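Local coordinates for protein methylocystis parvus OBBP MbnE (Methylocystis parvus OBBP, PDB 5ICQ) that probably binds methanobactin, a copper-chelating compound, in the periplasm for its uptake, as a member of the extracellular solute-binding protein family 5, at residues Ser312-Asn317 and Ala573-Ile578; Glu316-Leu321 and Asp368-Ser373. All coordinates share one frame; numbering follows the deposited sequence.

Interaction 1. Residues Ser312-Asn317 and Ala573-Ile578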
ATOM      1  N   SER A 312      20.690   0.166   0.725  1.00 11.55           N
ATOM      2  CA  SER A 312      19.470   0.295   1.521  1.00  9.48           C
ATOM      3  C   SER A 312      18.982   1.731   1.410  1.00 17.79           C
ATOM      4  O   SER A 312      19.753   2.663   1.639  1.00 19.13           O
ATOM      5  CB  SER A 312      19.708  -0.056   2.991  1.00 17.90           C
ATOM      6  OG  SER A 312      20.046  -1.420   3.146  1.00 30.64           O
ATOM      7  N   LEU A 313      17.717   1.913   1.035  1.00 11.95           N
ATOM      8  CA  LEU A 313      17.158   3.246   0.861  1.00 14.66           C
ATOM      9  C   LEU A 313      15.945   3.433   1.761  1.00 12.24           C
ATOM     10  O   LEU A 313      15.193   2.493   2.032  1.00 13.18           O
ATOM     11  CB  LEU A 313      16.755   3.498  -0.597  1.00 18.61           C
ATOM     12  CG  LEU A 313      17.820   3.244  -1.667  1.00 23.56           C
ATOM     13  CD1 LEU A 313      17.227   3.475  -3.056  1.00 24.68           C
ATOM     14  CD2 LEU A 313      19.029   4.135  -1.448  1.00 21.06           C
ATOM     15  N   LYS A 314      15.754   4.665   2.217  1.00 15.18           N
ATOM     16  CA  LYS A 314      14.630   5.006   3.075  1.00 16.79           C
ATOM     17  C   LYS A 314      13.995   6.287   2.569  1.00 15.86           C
ATOM     18  O   LYS A 314      14.700   7.204   2.134  1.00 14.00           O
ATOM     19  CB  LYS A 314      15.079   5.201   4.531  1.00 22.37           C
ATOM     20  CG  LYS A 314      13.937   5.169   5.543  1.00 31.23           C
ATOM     21  CD  LYS A 314      14.420   5.571   6.927  1.00 40.19           C
ATOM     22  CE  LYS A 314      13.443   5.146   8.022  1.00 49.74           C
ATOM     23  NZ  LYS A 314      12.154   4.596   7.495  1.00 53.24           N
ATOM     24  N   ASN A 315      12.672   6.373   2.633  1.00 13.75           N
ATOM     25  CA  ASN A 315      12.022   7.664   2.433  1.00 14.80           C
ATOM     26  C   ASN A 315      11.035   7.871   3.583  1.00 16.54           C
ATOM     27  O   ASN A 315      11.147   7.282   4.667  1.00 14.23           O
ATOM     28  CB  ASN A 315      11.408   7.785   1.021  1.00 13.44           C
ATOM     29  CG  ASN A 315      10.263   6.821   0.773  1.00 16.27           C
ATOM     30  OD1 ASN A 315       9.813   6.117   1.680  1.00 13.44           O
ATOM     31  ND2 ASN A 315       9.773   6.794  -0.474  1.00 13.23           N
ATOM     32  N   GLU A 316      10.063   8.750   3.374  1.00 12.91           N
ATOM     33  CA  GLU A 316       9.135   9.126   4.428  1.00 17.63           C
ATOM     34  C   GLU A 316       7.814   8.378   4.343  1.00 13.61           C
ATOM     35  O   GLU A 316       6.869   8.735   5.051  1.00 10.52           O
ATOM     36  CB  GLU A 316       8.906  10.634   4.399  1.00 18.63           C
ATOM     37  CG  GLU A 316      10.199  11.406   4.644  1.00 33.03           C
ATOM     38  CD  GLU A 316      10.069  12.882   4.353  1.00 40.11           C
ATOM     39  OE1 GLU A 316       9.269  13.556   5.035  1.00 47.76           O
ATOM     40  OE2 GLU A 316      10.769  13.369   3.441  1.00 40.00           O
ATOM     41  N   ASN A 317       7.731   7.352   3.512  1.00 12.24           N
ATOM     42  CA  ASN A 317       6.517   6.548   3.454  1.00 14.56           C
ATOM     43  C   ASN A 317       6.330   5.796   4.770  1.00 17.86           C
ATOM     44  O   ASN A 317       7.284   5.199   5.271  1.00 12.92           O
ATOM     45  CB  ASN A 317       6.588   5.558   2.300  1.00 13.26           C
ATOM     46  CG  ASN A 317       5.222   5.174   1.791  1.00 13.92           C
ATOM     47  OD1 ASN A 317       4.519   5.999   1.211  1.00 16.19           O
ATOM     48  ND2 ASN A 317       4.830   3.921   2.010  1.00 14.95           N
ATOM     49  N   ALA A 573      10.914  -3.904   7.768  1.00 10.20           N
ATOM     50  CA  ALA A 573      12.238  -3.403   7.430  1.00 12.96           C
ATOM     51  C   ALA A 573      12.177  -1.880   7.353  1.00  9.99           C
ATOM     52  O   ALA A 573      11.296  -1.323   6.687  1.00 12.54           O
ATOM     53  CB  ALA A 573      12.712  -3.991   6.097  1.00 13.86           C
ATOM     54  N   SER A 574      13.091  -1.206   8.055  1.00 10.06           N
ATOM     55  CA  SER A 574      13.068   0.254   8.044  1.00 14.25           C
ATOM     56  C   SER A 574      13.482   0.801   6.695  1.00 15.58           C
ATOM     57  O   SER A 574      13.104   1.922   6.346  1.00 12.59           O
ATOM     58  CB  SER A 574      13.979   0.821   9.138  1.00 21.84           C
ATOM     59  OG  SER A 574      13.411   0.629  10.418  1.00 29.29           O
ATOM     60  N   GLU A 575      14.263   0.038   5.935  1.00 11.74           N
ATOM     61  CA  GLU A 575      14.740   0.464   4.630  1.00 11.19           C
ATOM     62  C   GLU A 575      14.353  -0.545   3.561  1.00 15.19           C
ATOM     63  O   GLU A 575      14.067  -1.714   3.844  1.00 13.68           O
ATOM     64  CB  GLU A 575      16.267   0.639   4.629  1.00 10.94           C
ATOM     65  CG  GLU A 575      16.742   1.823   5.436  1.00 19.64           C
ATOM     66  CD  GLU A 575      17.262   1.428   6.806  1.00 36.82           C
ATOM     67  OE1 GLU A 575      17.684   0.263   6.981  1.00 33.03           O
ATOM     68  OE2 GLU A 575      17.256   2.293   7.706  1.00 41.25           O
ATOM     69  N   GLN A 576      14.366  -0.075   2.318  1.00 11.97           N
ATOM     70  CA  GLN A 576      14.209  -0.938   1.157  1.00 10.27           C
ATOM     71  C   GLN A 576      15.575  -1.437   0.699  1.00 12.26           C
ATOM     72  O   GLN A 576      16.509  -0.645   0.538  1.00 14.53           O
ATOM     73  CB  GLN A 576      13.507  -0.183   0.029  1.00 13.73           C
ATOM     74  CG  GLN A 576      13.181  -1.078  -1.163  1.00 21.36           C
ATOM     75  CD  GLN A 576      12.320  -0.381  -2.197  1.00 23.00           C
ATOM     76  OE1 GLN A 576      11.505   0.489  -1.866  1.00 19.91           O
ATOM     77  NE2 GLN A 576      12.500  -0.752  -3.456  1.00 20.33           N
ATOM     78  N   TRP A 577      15.698  -2.751   0.514  1.00 11.73           N
ATOM     79  CA  TRP A 577      16.952  -3.390   0.126  1.00  9.78           C
ATOM     80  C   TRP A 577      16.923  -3.624  -1.382  1.00 14.42           C
ATOM     81  O   TRP A 577      16.039  -4.329  -1.885  1.00 13.44           O
ATOM     82  CB  TRP A 577      17.139  -4.717   0.873  1.00  9.27           C
ATOM     83  CG  TRP A 577      16.958  -4.584   2.363  1.00 10.91           C
ATOM     84  CD1 TRP A 577      17.192  -3.465   3.125  1.00 15.64           C
ATOM     85  CD2 TRP A 577      16.487  -5.592   3.265  1.00 10.49           C
ATOM     86  NE1 TRP A 577      16.899  -3.723   4.446  1.00 15.12           N
ATOM     87  CE2 TRP A 577      16.453  -5.016   4.557  1.00 13.41           C
ATOM     88  CE3 TRP A 577      16.087  -6.925   3.107  1.00 20.25           C
ATOM     89  CZ2 TRP A 577      16.053  -5.733   5.684  1.00 17.51           C
ATOM     90  CZ3 TRP A 577      15.681  -7.636   4.229  1.00 20.70           C
ATOM     91  CH2 TRP A 577      15.666  -7.035   5.503  1.00 18.34           C
ATOM     92  N   ILE A 578      17.861  -3.006  -2.107  1.00  8.69           N
ATOM     93  CA  ILE A 578      17.904  -3.144  -3.558  1.00  9.94           C
ATOM     94  C   ILE A 578      19.314  -3.507  -4.011  1.00 13.97           C
ATOM     95  O   ILE A 578      20.298  -3.330  -3.290  1.00 15.31           O
ATOM     96  CB  ILE A 578      17.423  -1.869  -4.290  1.00 13.78           C
ATOM     97  CG1 ILE A 578      18.469  -0.762  -4.181  1.00 16.35           C
ATOM     98  CG2 ILE A 578      16.074  -1.387  -3.727  1.00 11.57           C
ATOM     99  CD1 ILE A 578      18.164   0.466  -5.076  1.00 16.38           C
TER
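The Leu-313 side chain lays one methyl on the end of Ile-578, with Leu-313 CD1 3.7 Å from Ile-578 CD1. The two side chains cross at a slant. Ile-578 has its CG1 branch between the backbone N and the carbonyl carbon (chi1 73°), and this branch ends at the leucine methyl. Gln-576 lies on the same face as Leu-313, but its amide leads away to Asp-287 and Ile-597.

Leu-313 and Gln-576 form an antiparallel hydrogen-bonded pair. Leu-313 N donates to Gln-576 O at 2.9 Å, and Gln-576 N donates to Leu-313 O at 2.7 Å. The next pair, Ser-312 with Trp-577, is non-hydrogen-bonded and turns its side chains to the other face. There Ser-312 OG meets the pyrrole side of the indole obliquely, 3.5 Å from Trp-577 CD1. Trp-294 stacks on the same indole.

Past the strand, Lys-314 CB packs against Glu-575 CG at 3.9 Å. The lysine chain has CG anti to its own N (chi1 -164°) and runs beside the Ser-574 carbonyl. Lys-314 NZ then donates to a lone pair of Ser-574 O, 3.1 Å away. The ammonium also makes a salt bridge with Glu-369, which probably balances its charge.

This is the end of an antiparallel ladder, in which strand 576-581 is the middle of three strands. Both segments lie where the chain passes between this small sheet and the larger mixed sheet, from 308-313 to 322-326 and from 567-572 to 576-581, consistent with the interlobe hinge of periplasmic binding proteins.

Interaction 2. Residues Glu316-Leu321 and Asp368-Ser373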
ATOM      1  N   GLU A 316      10.063   8.750   3.374  1.00 12.91           N
ATOM      2  CA  GLU A 316       9.135   9.126   4.428  1.00 17.63           C
ATOM      3  C   GLU A 316       7.814   8.378   4.343  1.00 13.61           C
ATOM      4  O   GLU A 316       6.869   8.735   5.051  1.00 10.52           O
ATOM      5  CB  GLU A 316       8.906  10.634   4.399  1.00 18.63           C
ATOM      6  CG  GLU A 316      10.199  11.406   4.644  1.00 33.03           C
ATOM      7  CD  GLU A 316      10.069  12.882   4.353  1.00 40.11           C
ATOM      8  OE1 GLU A 316       9.269  13.556   5.035  1.00 47.76           O
ATOM      9  OE2 GLU A 316      10.769  13.369   3.441  1.00 40.00           O
ATOM     10  N   ASN A 317       7.731   7.352   3.512  1.00 12.24           N
ATOM     11  CA  ASN A 317       6.517   6.548   3.454  1.00 14.56           C
ATOM     12  C   ASN A 317       6.330   5.796   4.770  1.00 17.86           C
ATOM     13  O   ASN A 317       7.284   5.199   5.271  1.00 12.92           O
ATOM     14  CB  ASN A 317       6.588   5.558   2.300  1.00 13.26           C
ATOM     15  CG  ASN A 317       5.222   5.174   1.791  1.00 13.92           C
ATOM     16  OD1 ASN A 317       4.519   5.999   1.211  1.00 16.19           O
ATOM     17  ND2 ASN A 317       4.830   3.921   2.010  1.00 14.95           N
ATOM     18  N   PRO A 318       5.130   5.789   5.347  1.00 11.09           N
ATOM     19  CA  PRO A 318       4.929   5.069   6.613  1.00 13.49           C
ATOM     20  C   PRO A 318       5.064   3.563   6.448  1.00 13.47           C
ATOM     21  O   PRO A 318       4.839   3.003   5.372  1.00 12.50           O
ATOM     22  CB  PRO A 318       3.502   5.450   7.025  1.00 16.02           C
ATOM     23  CG  PRO A 318       2.842   5.894   5.759  1.00 24.06           C
ATOM     24  CD  PRO A 318       3.931   6.539   4.939  1.00 11.47           C
ATOM     25  N   LYS A 319       5.413   2.911   7.554  1.00  9.68           N
ATOM     26  CA  LYS A 319       5.687   1.482   7.609  1.00 10.14           C
ATOM     27  C   LYS A 319       4.607   0.790   8.432  1.00 12.80           C
ATOM     28  O   LYS A 319       3.850   1.434   9.168  1.00 13.05           O
ATOM     29  CB  LYS A 319       7.059   1.208   8.230  1.00 10.61           C
ATOM     30  CG  LYS A 319       8.225   1.902   7.519  1.00 21.17           C
ATOM     31  CD  LYS A 319       8.505   1.234   6.182  1.00 21.33           C
ATOM     32  CE  LYS A 319       9.641   1.921   5.449  1.00 31.79           C
ATOM     33  NZ  LYS A 319       9.365   3.377   5.262  1.00 36.14           N
ATOM     34  N   GLY A 320       4.563  -0.534   8.321  1.00 14.55           N
ATOM     35  CA  GLY A 320       3.555  -1.318   9.019  1.00 12.05           C
ATOM     36  C   GLY A 320       2.269  -1.376   8.212  1.00 15.70           C
ATOM     37  O   GLY A 320       2.215  -0.829   7.113  1.00 12.58           O
ATOM     38  N   LEU A 321       1.241  -2.051   8.726  1.00  9.41           N
ATOM     39  CA  LEU A 321       1.343  -2.860   9.940  1.00  8.26           C
ATOM     40  C   LEU A 321       0.805  -4.260   9.635  1.00  9.09           C
ATOM     41  O   LEU A 321      -0.291  -4.406   9.075  1.00 11.57           O
ATOM     42  CB  LEU A 321       0.560  -2.230  11.108  1.00 10.38           C
ATOM     43  CG  LEU A 321       0.495  -3.017  12.443  1.00  9.72           C
ATOM     44  CD1 LEU A 321       0.323  -2.071  13.637  1.00 10.51           C
ATOM     45  CD2 LEU A 321      -0.641  -4.064  12.449  1.00  6.92           C
ATOM     46  N   ASP A 368       3.717   3.731  11.002  1.00  9.08           N
ATOM     47  CA  ASP A 368       4.971   3.801  11.742  1.00 10.21           C
ATOM     48  C   ASP A 368       6.045   4.543  10.947  1.00 11.51           C
ATOM     49  O   ASP A 368       6.018   4.595   9.714  1.00 12.41           O
ATOM     50  CB  ASP A 368       5.451   2.385  12.093  1.00  9.59           C
ATOM     51  CG  ASP A 368       6.328   2.354  13.323  1.00 18.26           C
ATOM     52  OD1 ASP A 368       6.450   3.394  13.992  1.00 18.34           O
ATOM     53  OD2 ASP A 368       6.885   1.281  13.635  1.00 13.77           O
ATOM     54  N   GLU A 369       6.999   5.121  11.682  1.00  9.11           N
ATOM     55  CA  GLU A 369       8.159   5.806  11.107  1.00 13.14           C
ATOM     56  C   GLU A 369       7.738   6.905  10.134  1.00 19.10           C
ATOM     57  O   GLU A 369       8.235   7.000   9.010  1.00 18.03           O
ATOM     58  CB  GLU A 369       9.094   4.802  10.427  1.00 18.50           C
ATOM     59  CG  GLU A 369       9.595   3.712  11.350  1.00 18.57           C
ATOM     60  CD  GLU A 369      10.861   3.069  10.817  1.00 31.54           C
ATOM     61  OE1 GLU A 369      10.938   1.826  10.788  1.00 22.28           O
ATOM     62  OE2 GLU A 369      11.780   3.817  10.416  1.00 34.69           O
ATOM     63  N   SER A 370       6.799   7.740  10.566  1.00 10.33           N
ATOM     64  CA  SER A 370       6.316   8.789   9.679  1.00 17.61           C
ATOM     65  C   SER A 370       5.670   9.877  10.514  1.00 14.95           C
ATOM     66  O   SER A 370       5.455   9.724  11.722  1.00 13.54           O
ATOM     67  CB  SER A 370       5.337   8.240   8.632  1.00 18.30           C
ATOM     68  OG  SER A 370       3.992   8.305   9.070  1.00 18.80           O
ATOM     69  N   GLU A 371       5.357  10.986   9.839  1.00 13.76           N
ATOM     70  CA  GLU A 371       4.721  12.109  10.508  1.00 18.54           C
ATOM     71  C   GLU A 371       3.317  11.769  10.986  1.00 14.30           C
ATOM     72  O   GLU A 371       2.778  12.492  11.830  1.00 15.19           O
ATOM     73  CB  GLU A 371       4.645  13.310   9.564  1.00 21.63           C
ATOM     74  CG  GLU A 371       3.447  13.230   8.647  1.00 42.36           C
ATOM     75  CD  GLU A 371       3.507  14.190   7.491  1.00 58.32           C
ATOM     76  OE1 GLU A 371       3.102  13.784   6.382  1.00 68.11           O
ATOM     77  OE2 GLU A 371       3.948  15.344   7.685  1.00 53.89           O
ATOM     78  N   LEU A 372       2.701  10.716  10.437  1.00 10.41           N
ATOM     79  CA  LEU A 372       1.348  10.329  10.819  1.00 10.82           C
ATOM     80  C   LEU A 372       1.305   9.506  12.094  1.00 11.29           C
ATOM     81  O   LEU A 372       0.212   9.265  12.616  1.00 12.67           O
ATOM     82  CB  LEU A 372       0.683   9.525   9.696  1.00 11.87           C
ATOM     83  CG  LEU A 372       0.566  10.230   8.343  1.00 15.22           C
ATOM     84  CD1 LEU A 372      -0.045   9.276   7.322  1.00 15.71           C
ATOM     85  CD2 LEU A 372      -0.274  11.495   8.464  1.00 15.87           C
ATOM     86  N   SER A 373       2.456   9.079  12.597  1.00 13.36           N
ATOM     87  CA  SER A 373       2.516   8.143  13.711  1.00 11.16           C
ATOM     88  C   SER A 373       2.218   8.828  15.039  1.00 13.91           C
ATOM     89  O   SER A 373       2.678   9.948  15.289  1.00 13.67           O
ATOM     90  CB  SER A 373       3.911   7.516  13.764  1.00 14.11           C
ATOM     91  OG  SER A 373       3.971   6.559  14.793  1.00 14.30           O
TER
HETATM   92  O   HOH W   1       6.315  11.189   7.193  1.00 23.61           O
HETATM   93  O   HOH W   2       9.454   5.814   6.885  1.00 39.96           O
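Lys-319 CB lies over the Asp-368 carbonyl, 3.8 Å from Asp-368 O. The next carbon, Lys-319 CG, touches Glu-369 CB at 4.2 Å. CD and CE then pass along the carbonyl oxygens of Ala-573 and Ser-574. The chain bends at chi2 (-72°) and again at chi4 (-56°). The second bend brings Lys-319 NZ back to its own loop, where it donates to Asn-317 O at 2.8 Å. A water between the two loops is placed to donate to both Asn-317 O and Glu-369 O, though more acceptors lie near it than it has protons.

The backbones join in a single antiparallel bridge between two loops. Lys-319 N donates to Asp-368 O at 2.8 Å, and Asp-368 N returns a more bent bond to Lys-319 O at 2.9 Å. An alanine in place of Lys-319 would probably leave Asn-317 O without its ammonium donor and uncover Glu-369 CB.

One residue before the bridge, Pro-318 CB rests on the Ser-370 side chain, 3.5 Å from Ser-370 OG. That hydroxyl is held by an ST turn, accepting from Leu-372 N at 3.1 Å. Ser-370 also begins a type I turn, closed by Ser-373 N on Ser-370 O. The Glu-369 carboxylate points out of this contact, to His-572 among others. Leu-372 packs on Val-551 and Val-554 of helix 547-563.

In the fold
Strand 308-313 leads from the N-terminal side into the loop 314-321, and both interactions start on this run; they share Glu-316 and Asn-317. Interaction 2 closes the shorter loop, reaching Asp-368 after strand 322-326, two helices and strand 361-362. Interaction 1 closes a far longer one, reaching 573-578 after another 200 residues, so the shorter loop lies within the longer. The two centres are about 12 Å apart. Glu-369 of interaction 2 connects them through a salt bridge to Lys-314 and a probable hydrogen bond to Ser-574. Together they tie the three-stranded sheet of strands 285-288, 576-581 and 308-313 to loops beside the eight-stranded sheet.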